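Local atomic coordinates of Nitrate/nitrite sensor protein NarX (Escherichia coli K12, PDB entry 3EZI), a protein that senses nitrate and nitrite as a membrane-bound histidine kinase and relays the signal to the response regulators NarL and NarP, probably by phosphorylating them. Residues 32-35 with 36-40; 42-45 with 46-50; 53-56 with 57-61; 62-65 with 66-70; 94-97 with 98-102. One frame throughout, in Å; residues are numbered along the deposited sequence.

All five contacts are local, i to i+3, i+4 or i+5, along helices or at their ends in the sensor domain of NarX, predicted to be periplasmic and crystallised here without its ligand. Contacts 1 and 2 lie on the successive helices 30-40 and 43-52, with centres about 15 Å apart; contacts 3 and 4 share helix 55-75, and contact 5 ends helix 82-99. Contacts 1 and 4 are joined by a salt bridge, Glu37 OE1 to Arg66 NH2 at 2.7 Å. Contact 2 meets contact 3 through Leu58 and contact 5 through Phe100, while contacts 3 and 5, centres about 11 Å apart, meet through glutamines at distances too short to trust. An isopropyl alcohol, probably from the crystallisation liquor, lies about 4 Å from the Tyr64 side chain.

Contact 1 of 5, residues 32-35 with 36-40; sequences LIKE and MEQTA
Met36 opens the second half of this helical stretch by giving its N to Leu32 O over 3.0 Å, the ordinary i to i+4 bond of helix 30-40. Its CB rests beside the carbonyls of Leu32 and Ile33, and the extended chain beyond it carries SD away from residues 32-35. Glu37 follows with its N bonded to Ile33 O at 2.9 Å, and its extended side chain is met by Lys34, three residues earlier. Lys34 NZ reaches Glu37 OE2 at 3.2 Å in a salt bridge, made possible by a bend of the lysine at chi2 (59°) that brings CD and NZ to Glu37 OE2 and CE to the Gln38 amide. The ammonium stands above the carboxylate plane, 51° out of it. The other oxygen, Glu37 OE1, has a salt bridge to Arg66 of helix 55-75, so two positive groups share this carboxylate and probably favour its ionised form. Gln38 bonds through its N to Lys34 O, and its bent side chain places NE2 3.6 Å from Lys34 CE, where the amide end meets the lysine as the two chains cross. Thr39 closes the series: its N donates to Glu35 O at 3.1 Å, and its OG1 lies 3.0 Å from the same oxygen, although another acceptor is within reach of that hydroxyl proton. OG1 also receives a weak bond from Gln15. Met36 is buried between Leu19 of helix 3-22 and Trp65 of helix 55-75, Ile33 meets Ile70, and the Lys34 and Gln38 side chains lie on the exposed flank of helix 30-40.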
loop_
_atom_site.group_PDB
_atom_site.type_symbol
_atom_site.label_atom_id
_atom_site.label_comp_id
_atom_site.label_asym_id
_atom_site.label_seq_id
_atom_site.Cartn_x
_atom_site.Cartn_y
_atom_site.Cartn_z
ATOM N N LEU A 32 7.952 -10.791 0.603
ATOM C CA LEU A 32 7.488 -9.455 1.044
ATOM C C LEU A 32 6.441 -8.936 0.067
ATOM O O LEU A 32 5.457 -8.263 0.457
ATOM C CB LEU A 32 8.605 -8.407 1.046
ATOM C CG LEU A 32 9.887 -8.590 1.845
ATOM C CD1 LEU A 32 10.746 -7.301 1.750
ATOM C CD2 LEU A 32 9.513 -8.886 3.269
ATOM N N ILE A 33 6.678 -9.195 -1.208
ATOM C CA ILE A 33 5.754 -8.710 -2.219
ATOM C C ILE A 33 4.440 -9.463 -2.061
ATOM O O ILE A 33 3.358 -8.884 -2.118
ATOM C CB ILE A 33 6.393 -8.834 -3.638
ATOM C CG1 ILE A 33 7.653 -7.959 -3.711
ATOM C CG2 ILE A 33 5.378 -8.384 -4.742
ATOM C CD1 ILE A 33 8.420 -8.124 -5.064
ATOM N N LYS A 34 4.523 -10.757 -1.804
ATOM C CA LYS A 34 3.309 -11.555 -1.626
ATOM C C LYS A 34 2.481 -11.097 -0.419
ATOM O O LYS A 34 1.248 -10.977 -0.469
ATOM C CB LYS A 34 3.683 -13.045 -1.476
ATOM C CG LYS A 34 2.444 -13.942 -1.357
ATOM C CD LYS A 34 1.579 -13.785 -2.597
ATOM C CE LYS A 34 0.281 -14.595 -2.602
ATOM N NZ LYS A 34 -0.433 -14.382 -3.912
ATOM N N GLU A 35 3.168 -10.842 0.681
ATOM C CA GLU A 35 2.518 -10.384 1.900
ATOM C C GLU A 35 1.825 -9.045 1.634
ATOM O O GLU A 35 0.685 -8.824 2.059
ATOM C CB GLU A 35 3.573 -10.213 2.990
ATOM C CG GLU A 35 3.044 -10.084 4.398
ATOM C CD GLU A 35 4.180 -9.999 5.403
ATOM O OE1 GLU A 35 5.113 -10.831 5.310
ATOM O OE2 GLU A 35 4.141 -9.104 6.274
ATOM N N MET A 36 2.501 -8.163 0.904
ATOM C CA MET A 36 1.922 -6.855 0.609
ATOM C C MET A 36 0.684 -6.986 -0.294
ATOM O O MET A 36 -0.321 -6.277 -0.117
ATOM C CB MET A 36 2.995 -5.972 -0.015
ATOM C CG MET A 36 2.675 -4.547 0.052
ATOM S SD MET A 36 4.085 -3.519 -0.418
ATOM C CE MET A 36 3.280 -1.988 -0.205
ATOM N N GLU A 37 0.731 -7.912 -1.248
ATOM C CA GLU A 37 -0.440 -8.128 -2.118
ATOM C C GLU A 37 -1.673 -8.629 -1.310
ATOM O O GLU A 37 -2.834 -8.172 -1.512
ATOM C CB GLU A 37 -0.098 -9.168 -3.205
ATOM C CG GLU A 37 -1.234 -9.398 -4.179
ATOM C CD GLU A 37 -0.939 -10.496 -5.185
ATOM O OE1 GLU A 37 -1.633 -10.535 -6.224
ATOM O OE2 GLU A 37 -0.029 -11.325 -4.936
ATOM N N GLN A 38 -1.434 -9.538 -0.369
ATOM C CA GLN A 38 -2.534 -10.086 0.421
ATOM C C GLN A 38 -3.179 -9.007 1.281
ATOM O O GLN A 38 -4.384 -9.045 1.541
ATOM C CB GLN A 38 -2.030 -11.199 1.357
ATOM C CG GLN A 38 -1.222 -12.269 0.658
ATOM C CD GLN A 38 -2.064 -13.419 0.137
ATOM O OE1 GLN A 38 -3.047 -13.212 -0.564
ATOM N NE2 GLN A 38 -1.658 -14.645 0.461
ATOM N N THR A 39 -2.346 -8.074 1.737
ATOM C CA THR A 39 -2.809 -6.994 2.595
ATOM C C THR A 39 -3.591 -5.967 1.764
ATOM O O THR A 39 -4.689 -5.526 2.181
ATOM C CB THR A 39 -1.598 -6.306 3.308
ATOM O OG1 THR A 39 -0.855 -7.295 4.075
ATOM C CG2 THR A 39 -2.128 -5.242 4.303
ATOM N N ALA A 40 -3.060 -5.624 0.589
ATOM C CA ALA A 40 -3.717 -4.633 -0.276
ATOM C C ALA A 40 -5.103 -5.063 -0.751
ATOM O O ALA A 40 -5.971 -4.221 -0.923
ATOM C CB ALA A 40 -2.854 -4.306 -1.491
#

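Contact 2 of 5, residues 42-45 with 46-50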
loop_
_atom_site.group_PDB
_atom_site.type_symbol
_atom_site.label_atom_id
_atom_site.label_comp_id
_atom_site.label_asym_id
_atom_site.label_seq_id
_atom_site.Cartn_x
_atom_site.Cartn_y
_atom_site.Cartn_z
ATOM N N SER A 42 -7.115 -7.130 0.953
ATOM C CA SER A 42 -7.777 -7.630 2.141
ATOM C C SER A 42 -9.317 -7.430 2.037
ATOM O O SER A 42 -9.769 -6.330 1.670
ATOM C CB SER A 42 -7.244 -6.845 3.362
ATOM O OG SER A 42 -8.109 -7.005 4.501
ATOM N N ALA A 43 -10.100 -8.452 2.364
ATOM C CA ALA A 43 -11.567 -8.317 2.297
ATOM C C ALA A 43 -12.097 -7.186 3.210
ATOM O O ALA A 43 -13.040 -6.469 2.871
ATOM C CB ALA A 43 -12.243 -9.635 2.665
ATOM N N GLU A 44 -11.487 -7.018 4.371
ATOM C CA GLU A 44 -11.923 -5.963 5.293
ATOM C C GLU A 44 -11.590 -4.559 4.784
ATOM O O GLU A 44 -12.384 -3.608 4.938
ATOM C CB GLU A 44 -11.289 -6.193 6.667
ATOM C CG GLU A 44 -11.709 -5.163 7.752
ATOM C CD GLU A 44 -13.235 -5.038 7.968
ATOM O OE1 GLU A 44 -14.000 -5.998 7.715
ATOM O OE2 GLU A 44 -13.677 -3.953 8.428
ATOM N N LEU A 45 -10.416 -4.398 4.187
ATOM C CA LEU A 45 -10.084 -3.098 3.671
ATOM C C LEU A 45 -11.189 -2.738 2.695
ATOM O O LEU A 45 -11.705 -1.614 2.699
ATOM C CB LEU A 45 -8.725 -3.140 2.976
ATOM C CG LEU A 45 -7.960 -1.862 2.704
ATOM C CD1 LEU A 45 -8.047 -0.822 3.861
ATOM C CD2 LEU A 45 -6.531 -2.263 2.456
ATOM N N THR A 46 -11.583 -3.718 1.883
ATOM C CA THR A 46 -12.626 -3.510 0.901
ATOM C C THR A 46 -14.010 -3.214 1.495
ATOM O O THR A 46 -14.705 -2.281 1.050
ATOM C CB THR A 46 -12.732 -4.720 -0.041
ATOM O OG1 THR A 46 -11.441 -4.994 -0.607
ATOM C CG2 THR A 46 -13.735 -4.434 -1.155
ATOM N N ARG A 47 -14.420 -3.997 2.486
ATOM C CA ARG A 47 -15.723 -3.765 3.079
ATOM C C ARG A 47 -15.743 -2.384 3.723
ATOM O O ARG A 47 -16.710 -1.635 3.557
ATOM C CB ARG A 47 -16.074 -4.822 4.119
ATOM C CG ARG A 47 -16.510 -6.180 3.534
ATOM C CD ARG A 47 -17.011 -7.112 4.635
ATOM N NE ARG A 47 -15.982 -7.425 5.633
ATOM C CZ ARG A 47 -15.232 -8.529 5.630
ATOM N NH1 ARG A 47 -15.387 -9.437 4.687
ATOM N NH2 ARG A 47 -14.330 -8.714 6.579
ATOM N N ALA A 48 -14.680 -2.029 4.434
ATOM C CA ALA A 48 -14.647 -0.700 5.059
ATOM C C ALA A 48 -14.698 0.428 4.027
ATOM O O ALA A 48 -15.353 1.487 4.244
ATOM C CB ALA A 48 -13.361 -0.574 5.953
ATOM N N ALA A 49 -14.025 0.240 2.891
ATOM C CA ALA A 49 -14.006 1.289 1.877
ATOM C C ALA A 49 -15.425 1.414 1.344
ATOM O O ALA A 49 -15.922 2.522 1.129
ATOM C CB ALA A 49 -13.012 0.935 0.725
ATOM N N GLU A 50 -16.075 0.271 1.135
ATOM C CA GLU A 50 -17.457 0.267 0.673
ATOM C C GLU A 50 -18.419 1.018 1.615
ATOM O O GLU A 50 -19.211 1.859 1.160
ATOM C CB GLU A 50 -17.961 -1.177 0.493
ATOM C CG GLU A 50 -17.864 -1.681 -0.945
ATOM C CD GLU A 50 -18.335 -3.126 -1.112
ATOM O OE1 GLU A 50 -19.378 -3.494 -0.506
ATOM O OE2 GLU A 50 -17.673 -3.886 -1.858
#
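The N-cap and first turns of helix 43-52 hold this contact, with Ser42 at the cap and its carbonyl taken up by Thr46. Ser42 OG accepts only weakly, from Leu45 N at 3.5 Å and from Glu44 N at a bent angle. Ser42 O does more: Thr46 N donates to it at 3.2 Å along a nearly straight N-H line (163°), and Thr46 OG1 lies 3.1 Å away, though its proton could go to another acceptor. The charged pair is Glu44 and Arg47, one helical turn apart and crossing at about a right angle. Arg47 grips one oxygen side-on with two nitrogens, NH2 at 3.0 Å and NE at 3.2 Å from Glu44 OE1. NH2 meets the anti lone pair of OE1, while NE comes from the syn side, 32° out of the carboxylate plane. A bend at chi3 (-62°) folds the arginine back over the start of the helix, so that Ala43 O lies 4.0 Å above the centre of the guanidinium plane and Arg47 NH1 comes 3.7 Å from Ala43 CB. The second oxygen, Glu44 OE2, is salt-bridged to Arg51 one turn further on, so a single carboxylate ties two arginines. An alanine here removes the carboxylate shared by Arg47 and Arg51, and Arg47 would probably be freer to swing off the Ala43 carbonyl, its charge without this mate. Among the helices, Leu45 packs on Ala5 of helix 3-22, Leu58 of helix 55-75 and Phe100, while Ala48 touches Ala5 and Phe100.

Contact 3 of 5, residues 53-56 with 57-61; sequences GQLA and QLQGL
Leu55 packs its branch against the amide of Gln59, one helical turn later: its CG is 3.8 Å from Gln59 NE2, and its CD1 is 4.1 Å from Gln59 CG. The two chains cross obliquely, Leu55 leaving the backbone with CG anti to N (chi1 -165°), which tips its branch toward the following turn. Gln59 CG also sits 3.1 Å from Leu55 O, the carbonyl that accepts Gln59 N at 2.8 Å. A serine in place of Leu55 has no branch to set against the Gln59 amide, which would probably be left freer to turn. The contact marks the start of helix 55-75, just after Gly53 has closed the preceding helix with positive phi in a Schellman motif. Here Gln54 O takes Leu58 N at 2.9 Å and, weakly, Gln57 N. The Gln54 and Gln57 side chains run side by side in the same direction with amide planes 84° apart, and their OE1 atoms stand 3.6 Å from each other. Their NE2 groups turn instead to helix 82-99, Gln54 toward Leu96 O and Gln57 toward Gln95 OE1; both approaches are improbably short and Gln54 is modelled in two conformers, which leaves the details doubtful.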
loop_
_atom_site.group_PDB
_atom_site.type_symbol
_atom_site.label_atom_id
_atom_site.label_comp_id
_atom_site.label_asym_id
_atom_site.label_seq_id
_atom_site.Cartn_x
_atom_site.Cartn_y
_atom_site.Cartn_z
ATOM N N GLY A 53 -17.745 4.890 1.466
ATOM C CA GLY A 53 -17.713 5.547 0.161
ATOM C C GLY A 53 -16.316 5.895 -0.326
ATOM O O GLY A 53 -16.096 6.959 -0.903
ATOM N N GLN A 54 -15.366 4.989 -0.122
ATOM C CA GLN A 54 -13.985 5.211 -0.545
ATOM C C GLN A 54 -13.544 4.172 -1.569
ATOM O O GLN A 54 -12.368 4.146 -1.953
ATOM C CB GLN A 54 -13.015 5.054 0.629
ATOM C CG GLN A 54 -13.282 5.843 1.852
ATOM C CD GLN A 54 -12.039 6.539 2.299
ATOM O OE1 GLN A 54 -11.679 7.570 1.750
ATOM N NE2 GLN A 54 -11.349 5.964 3.271
ATOM N N LEU A 55 -14.456 3.316 -2.008
ATOM C CA LEU A 55 -14.057 2.230 -2.937
ATOM C C LEU A 55 -13.201 2.677 -4.133
ATOM O O LEU A 55 -12.222 1.994 -4.514
ATOM C CB LEU A 55 -15.268 1.430 -3.431
ATOM C CG LEU A 55 -14.878 0.092 -4.090
ATOM C CD1 LEU A 55 -13.965 -0.690 -3.150
ATOM C CD2 LEU A 55 -16.144 -0.734 -4.416
ATOM N N ALA A 56 -13.544 3.805 -4.740
ATOM C CA ALA A 56 -12.744 4.286 -5.862
ATOM C C ALA A 56 -11.314 4.662 -5.454
ATOM O O ALA A 56 -10.337 4.474 -6.214
ATOM C CB ALA A 56 -13.431 5.496 -6.526
ATOM N N GLN A 57 -11.176 5.228 -4.259
ATOM C CA GLN A 57 -9.877 5.621 -3.774
ATOM C C GLN A 57 -9.041 4.384 -3.455
ATOM O O GLN A 57 -7.826 4.366 -3.725
ATOM C CB GLN A 57 -10.034 6.496 -2.536
ATOM C CG GLN A 57 -8.741 6.878 -1.905
ATOM C CD GLN A 57 -8.702 8.354 -1.616
ATOM O OE1 GLN A 57 -9.521 8.878 -0.854
ATOM N NE2 GLN A 57 -7.757 9.043 -2.242
ATOM N N LEU A 58 -9.679 3.369 -2.877
ATOM C CA LEU A 58 -8.973 2.113 -2.576
ATOM C C LEU A 58 -8.550 1.423 -3.884
ATOM O O LEU A 58 -7.411 0.966 -4.015
ATOM C CB LEU A 58 -9.866 1.144 -1.799
ATOM C CG LEU A 58 -9.228 -0.232 -1.553
ATOM C CD1 LEU A 58 -7.815 -0.082 -0.910
ATOM C CD2 LEU A 58 -10.156 -1.066 -0.635
ATOM N N GLN A 59 -9.475 1.313 -4.834
ATOM C CA GLN A 59 -9.134 0.676 -6.119
ATOM C C GLN A 59 -7.971 1.440 -6.805
ATOM O O GLN A 59 -7.106 0.838 -7.473
ATOM C CB GLN A 59 -10.401 0.604 -7.016
ATOM C CG GLN A 59 -11.489 -0.340 -6.448
ATOM C CD GLN A 59 -12.790 -0.366 -7.266
ATOM O OE1 GLN A 59 -13.164 0.627 -7.901
ATOM N NE2 GLN A 59 -13.489 -1.503 -7.239
ATOM N N GLY A 60 -7.955 2.767 -6.654
ATOM C CA GLY A 60 -6.884 3.577 -7.218
ATOM C C GLY A 60 -5.513 3.249 -6.612
ATOM O O GLY A 60 -4.482 3.239 -7.322
ATOM N N LEU A 61 -5.478 3.032 -5.292
ATOM C CA LEU A 61 -4.237 2.677 -4.640
ATOM C C LEU A 61 -3.765 1.299 -5.076
ATOM O O LEU A 61 -2.557 1.033 -5.178
ATOM C CB LEU A 61 -4.426 2.658 -3.109
ATOM C CG LEU A 61 -4.255 4.002 -2.423
ATOM C CD1 LEU A 61 -4.864 3.919 -1.016
ATOM C CD2 LEU A 61 -2.790 4.369 -2.358
#

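Contact 4 of 5, residues 62-65 with 66-70; sequences QDYW and RNELI
Trp65 and Ile70 lie side by side and point the same way, with the isoleucine over one indole face. Ile70 CG1 is 3.8 Å from the centroid of the five-membered ring and 23° off its normal, a CH-pi contact, and comes 3.5 Å from Trp65 CE2. Arg66 meets the indole differently: the planes are 77° apart, NH1 lies at the ring edge, in plane, and Trp65 CZ3 sits over one face of the guanidinium. Arg66 is also salt-bridged to Glu37 of helix 30-40. The i to i+5 pairing of Trp65 with Ile70 reflects a wider, pi-type turn at residues 66-69 in helix 55-75. Tyr64 O accepts both Glu68 N at 2.9 Å and Leu69 N at 3.0 Å, from opposite faces of its carbonyl plane, and Ile70 N reaches Trp65 O at 3.0 Å. Tyr64, with CG anti to the backbone N (chi1 180°), swings its ring toward this turn and crosses Glu68 at about a right angle. Glu68 CB makes a CH-pi contact over the ring face, 4.2 Å from the centroid, while Glu68 OE1 comes 3.4 Å from Tyr64 CE1. Leu69 CB lies 4.0 Å from Tyr64 CE2, and Tyr64 OH is hydrogen-bonded to Asp85 O.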
loop_
_atom_site.group_PDB
_atom_site.type_symbol
_atom_site.label_atom_id
_atom_site.label_comp_id
_atom_site.label_asym_id
_atom_site.label_seq_id
_atom_site.Cartn_x
_atom_site.Cartn_y
_atom_site.Cartn_z
ATOM N N GLN A 62 -4.722 0.401 -5.259
ATOM C CA GLN A 62 -4.411 -0.962 -5.679
ATOM C C GLN A 62 -3.835 -0.942 -7.084
ATOM O O GLN A 62 -2.909 -1.692 -7.395
ATOM C CB GLN A 62 -5.680 -1.847 -5.634
ATOM C CG GLN A 62 -6.210 -2.079 -4.164
ATOM C CD GLN A 62 -7.565 -2.752 -4.133
ATOM O OE1 GLN A 62 -8.329 -2.621 -5.098
ATOM N NE2 GLN A 62 -7.878 -3.473 -3.041
ATOM N N ASP A 63 -4.441 -0.140 -7.945
ATOM C CA ASP A 63 -3.969 0.020 -9.330
ATOM C C ASP A 63 -2.556 0.600 -9.350
ATOM O O ASP A 63 -1.720 0.146 -10.138
ATOM C CB ASP A 63 -4.881 0.973 -10.148
ATOM C CG ASP A 63 -6.240 0.386 -10.446
ATOM O OD1 ASP A 63 -6.440 -0.839 -10.239
ATOM O OD2 ASP A 63 -7.108 1.198 -10.898
ATOM N N TYR A 64 -2.294 1.612 -8.506
ATOM C CA TYR A 64 -0.957 2.213 -8.453
ATOM C C TYR A 64 0.055 1.164 -7.958
ATOM O O TYR A 64 1.160 1.013 -8.504
ATOM C CB TYR A 64 -0.986 3.436 -7.519
ATOM C CG TYR A 64 0.354 4.140 -7.378
ATOM C CD1 TYR A 64 0.750 5.097 -8.306
ATOM C CD2 TYR A 64 1.199 3.863 -6.310
ATOM C CE1 TYR A 64 1.950 5.772 -8.171
ATOM C CE2 TYR A 64 2.408 4.526 -6.166
ATOM C CZ TYR A 64 2.769 5.483 -7.105
ATOM O OH TYR A 64 3.960 6.171 -6.956
ATOM N N TRP A 65 -0.315 0.429 -6.916
ATOM C CA TRP A 65 0.582 -0.598 -6.409
ATOM C C TRP A 65 0.999 -1.583 -7.530
ATOM O O TRP A 65 2.181 -1.883 -7.729
ATOM C CB TRP A 65 -0.150 -1.364 -5.293
ATOM C CG TRP A 65 0.704 -2.392 -4.590
ATOM C CD1 TRP A 65 1.641 -2.165 -3.601
ATOM C CD2 TRP A 65 0.743 -3.794 -4.872
ATOM N NE1 TRP A 65 2.264 -3.362 -3.262
ATOM C CE2 TRP A 65 1.738 -4.369 -4.033
ATOM C CE3 TRP A 65 0.033 -4.625 -5.757
ATOM C CZ2 TRP A 65 2.040 -5.738 -4.064
ATOM C CZ3 TRP A 65 0.333 -5.982 -5.784
ATOM C CH2 TRP A 65 1.333 -6.524 -4.946
ATOM N N ARG A 66 0.016 -2.141 -8.225
ATOM C CA ARG A 66 0.310 -3.120 -9.276
ATOM C C ARG A 66 0.956 -2.585 -10.561
ATOM O O ARG A 66 1.842 -3.223 -11.142
ATOM C CB ARG A 66 -0.985 -3.852 -9.692
ATOM C CG ARG A 66 -0.990 -5.335 -9.337
ATOM C CD ARG A 66 -2.170 -6.062 -9.937
ATOM N NE ARG A 66 -2.863 -6.939 -8.986
ATOM C CZ ARG A 66 -2.333 -8.005 -8.399
ATOM N NH1 ARG A 66 -1.088 -8.364 -8.642
ATOM N NH2 ARG A 66 -3.080 -8.713 -7.567
ATOM N N ASN A 67 0.499 -1.420 -11.014
ATOM C CA ASN A 67 0.966 -0.885 -12.293
ATOM C C ASN A 67 2.112 0.093 -12.263
ATOM O O ASN A 67 2.720 0.369 -13.298
ATOM C CB ASN A 67 -0.216 -0.235 -13.012
ATOM C CG ASN A 67 -1.396 -1.174 -13.155
ATOM O OD1 ASN A 67 -1.231 -2.388 -13.137
ATOM N ND2 ASN A 67 -2.582 -0.613 -13.315
ATOM N N GLU A 68 2.440 0.631 -11.090
ATOM C CA GLU A 68 3.510 1.609 -11.023
ATOM C C GLU A 68 4.564 1.336 -9.966
ATOM O O GLU A 68 5.784 1.366 -10.227
ATOM C CB GLU A 68 2.890 3.026 -10.819
ATOM C CG GLU A 68 2.150 3.549 -12.095
ATOM C CD GLU A 68 1.355 4.860 -11.906
ATOM O OE1 GLU A 68 1.950 5.871 -11.567
ATOM O OE2 GLU A 68 0.120 4.863 -12.090
ATOM N N LEU A 69 4.108 1.089 -8.744
ATOM C CA LEU A 69 5.046 0.922 -7.620
ATOM C C LEU A 69 5.843 -0.385 -7.656
ATOM O O LEU A 69 7.074 -0.375 -7.595
ATOM C CB LEU A 69 4.305 1.054 -6.271
ATOM C CG LEU A 69 5.225 0.918 -5.044
ATOM C CD1 LEU A 69 6.227 2.068 -5.017
ATOM C CD2 LEU A 69 4.377 0.883 -3.777
ATOM N N ILE A 70 5.163 -1.525 -7.740
ATOM C CA ILE A 70 5.923 -2.758 -7.800
ATOM C C ILE A 70 6.843 -2.801 -9.060
ATOM O O ILE A 70 8.027 -3.215 -8.955
ATOM C CB ILE A 70 4.973 -3.964 -7.684
ATOM C CG1 ILE A 70 4.372 -4.002 -6.262
ATOM C CG2 ILE A 70 5.713 -5.242 -8.036
ATOM C CD1 ILE A 70 5.412 -4.371 -5.135
#

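Contact 5 of 5, residues 94-97 with 98-102; sequences DQLV and SGFDR
This is a contact at the C-terminal end of helix 82-99, where Leu96 and Phe100 pack together as the chain leaves the helix. Their side chains meet at an angle, Leu96 CG lying 3.9 Å from Phe100 CZ. The same ring takes a carbonyl over one face, Leu96 O standing 3.7 Å above its plane and offset toward the rim. Phe100 has CG beside its backbone N (chi1 -74°), which folds the ring back over the last turn. There the bonding changes character. Ser98 N still donates to Asp94 O at 3.1 Å and Gly99 N to Gln95 O at 3.2 Å, but Gly99 N also bonds weakly to Leu96 O, and Phe100 N goes to Val97 O at 3.3 Å, 68° above that carbonyl's plane, and only weakly to Leu96 O. Ser98 OG is modelled 2.5 Å from Gln95 O, improbably short for a residue with two conformers, so this bond is doubtful. Arg102 comes back past Val97 O, which is 3.7 Å from its CD. Phe100 also packs on Asp52 of helix 43-52 and on Ile6 of helix 3-22. The bonding is consistent with a helix end whose last turn is held by weaker, tilted bonds, and packing by Phe100 probably contributes to fixing it.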
loop_
_atom_site.group_PDB
_atom_site.type_symbol
_atom_site.label_atom_id
_atom_site.label_comp_id
_atom_site.label_asym_id
_atom_site.label_seq_id
_atom_site.Cartn_x
_atom_site.Cartn_y
_atom_site.Cartn_z
ATOM N N ASP A 94 -2.413 7.696 3.481
ATOM C CA ASP A 94 -2.808 8.695 4.497
ATOM C C ASP A 94 -4.132 9.305 4.075
ATOM O O ASP A 94 -4.979 9.567 4.922
ATOM C CB ASP A 94 -1.768 9.835 4.638
ATOM C CG ASP A 94 -0.510 9.389 5.326
ATOM O OD1 ASP A 94 -0.569 8.442 6.139
ATOM O OD2 ASP A 94 0.559 9.990 5.082
ATOM N N GLN A 95 -4.332 9.539 2.786
ATOM C CA GLN A 95 -5.596 10.145 2.344
ATOM C C GLN A 95 -6.756 9.146 2.546
ATOM O O GLN A 95 -7.867 9.507 2.963
ATOM C CB GLN A 95 -5.490 10.540 0.866
ATOM C CG GLN A 95 -6.648 11.369 0.333
ATOM C CD GLN A 95 -6.432 11.790 -1.130
ATOM O OE1 GLN A 95 -6.469 10.963 -2.048
ATOM N NE2 GLN A 95 -6.188 13.080 -1.347
ATOM N N LEU A 96 -6.509 7.877 2.216
ATOM C CA LEU A 96 -7.540 6.849 2.397
ATOM C C LEU A 96 -7.997 6.796 3.891
ATOM O O LEU A 96 -9.194 6.795 4.189
ATOM C CB LEU A 96 -6.991 5.470 1.950
ATOM C CG LEU A 96 -7.956 4.296 2.170
ATOM C CD1 LEU A 96 -9.065 4.357 1.141
ATOM C CD2 LEU A 96 -7.184 2.964 2.088
ATOM N N VAL A 97 -7.048 6.793 4.811
ATOM C CA VAL A 97 -7.334 6.738 6.249
ATOM C C VAL A 97 -8.162 7.960 6.684
ATOM O O VAL A 97 -9.057 7.848 7.515
ATOM C CB VAL A 97 -6.022 6.716 7.042
ATOM C CG1 VAL A 97 -6.258 6.968 8.527
ATOM C CG2 VAL A 97 -5.317 5.339 6.835
ATOM N N SER A 98 -7.861 9.116 6.088
ATOM C CA SER A 98 -8.564 10.363 6.427
ATOM C C SER A 98 -10.046 10.258 6.107
ATOM O O SER A 98 -10.886 10.763 6.859
ATOM C CB SER A 98 -7.954 11.577 5.677
ATOM O OG SER A 98 -8.301 11.619 4.290
ATOM N N GLY A 99 -10.353 9.582 5.004
ATOM C CA GLY A 99 -11.728 9.406 4.559
ATOM C C GLY A 99 -12.577 8.345 5.273
ATOM O O GLY A 99 -13.787 8.269 5.075
ATOM N N PHE A 100 -11.962 7.515 6.095
ATOM C CA PHE A 100 -12.748 6.520 6.823
ATOM C C PHE A 100 -13.431 7.205 8.015
ATOM O O PHE A 100 -12.953 8.238 8.502
ATOM C CB PHE A 100 -11.868 5.398 7.382
ATOM C CG PHE A 100 -11.353 4.423 6.358
ATOM C CD1 PHE A 100 -12.184 3.892 5.374
ATOM C CD2 PHE A 100 -10.036 3.980 6.423
ATOM C CE1 PHE A 100 -11.707 2.936 4.482
ATOM C CE2 PHE A 100 -9.555 3.022 5.532
ATOM C CZ PHE A 100 -10.394 2.501 4.565
ATOM N N ASP A 101 -14.546 6.642 8.490
ATOM C CA ASP A 101 -15.224 7.217 9.678
ATOM C C ASP A 101 -14.426 6.626 10.847
ATOM O O ASP A 101 -14.446 5.409 11.077
ATOM C CB ASP A 101 -16.710 6.794 9.760
ATOM C CG ASP A 101 -17.486 7.518 10.896
ATOM O OD1 ASP A 101 -16.921 7.741 11.992
ATOM O OD2 ASP A 101 -18.684 7.849 10.697
ATOM N N ARG A 102 -13.690 7.497 11.548
ATOM C CA ARG A 102 -12.844 7.114 12.673
ATOM C C ARG A 102 -13.536 7.354 14.036
ATOM O O ARG A 102 -12.884 7.289 15.092
ATOM C CB ARG A 102 -11.525 7.920 12.602
ATOM C CG ARG A 102 -10.555 7.526 11.454
ATOM C CD ARG A 102 -9.563 8.638 11.078
ATOM N NE ARG A 102 -10.239 9.761 10.438
ATOM C CZ ARG A 102 -10.457 10.946 11.019
ATOM N NH1 ARG A 102 -10.039 11.179 12.259
ATOM N NH2 ARG A 102 -11.137 11.886 10.362
#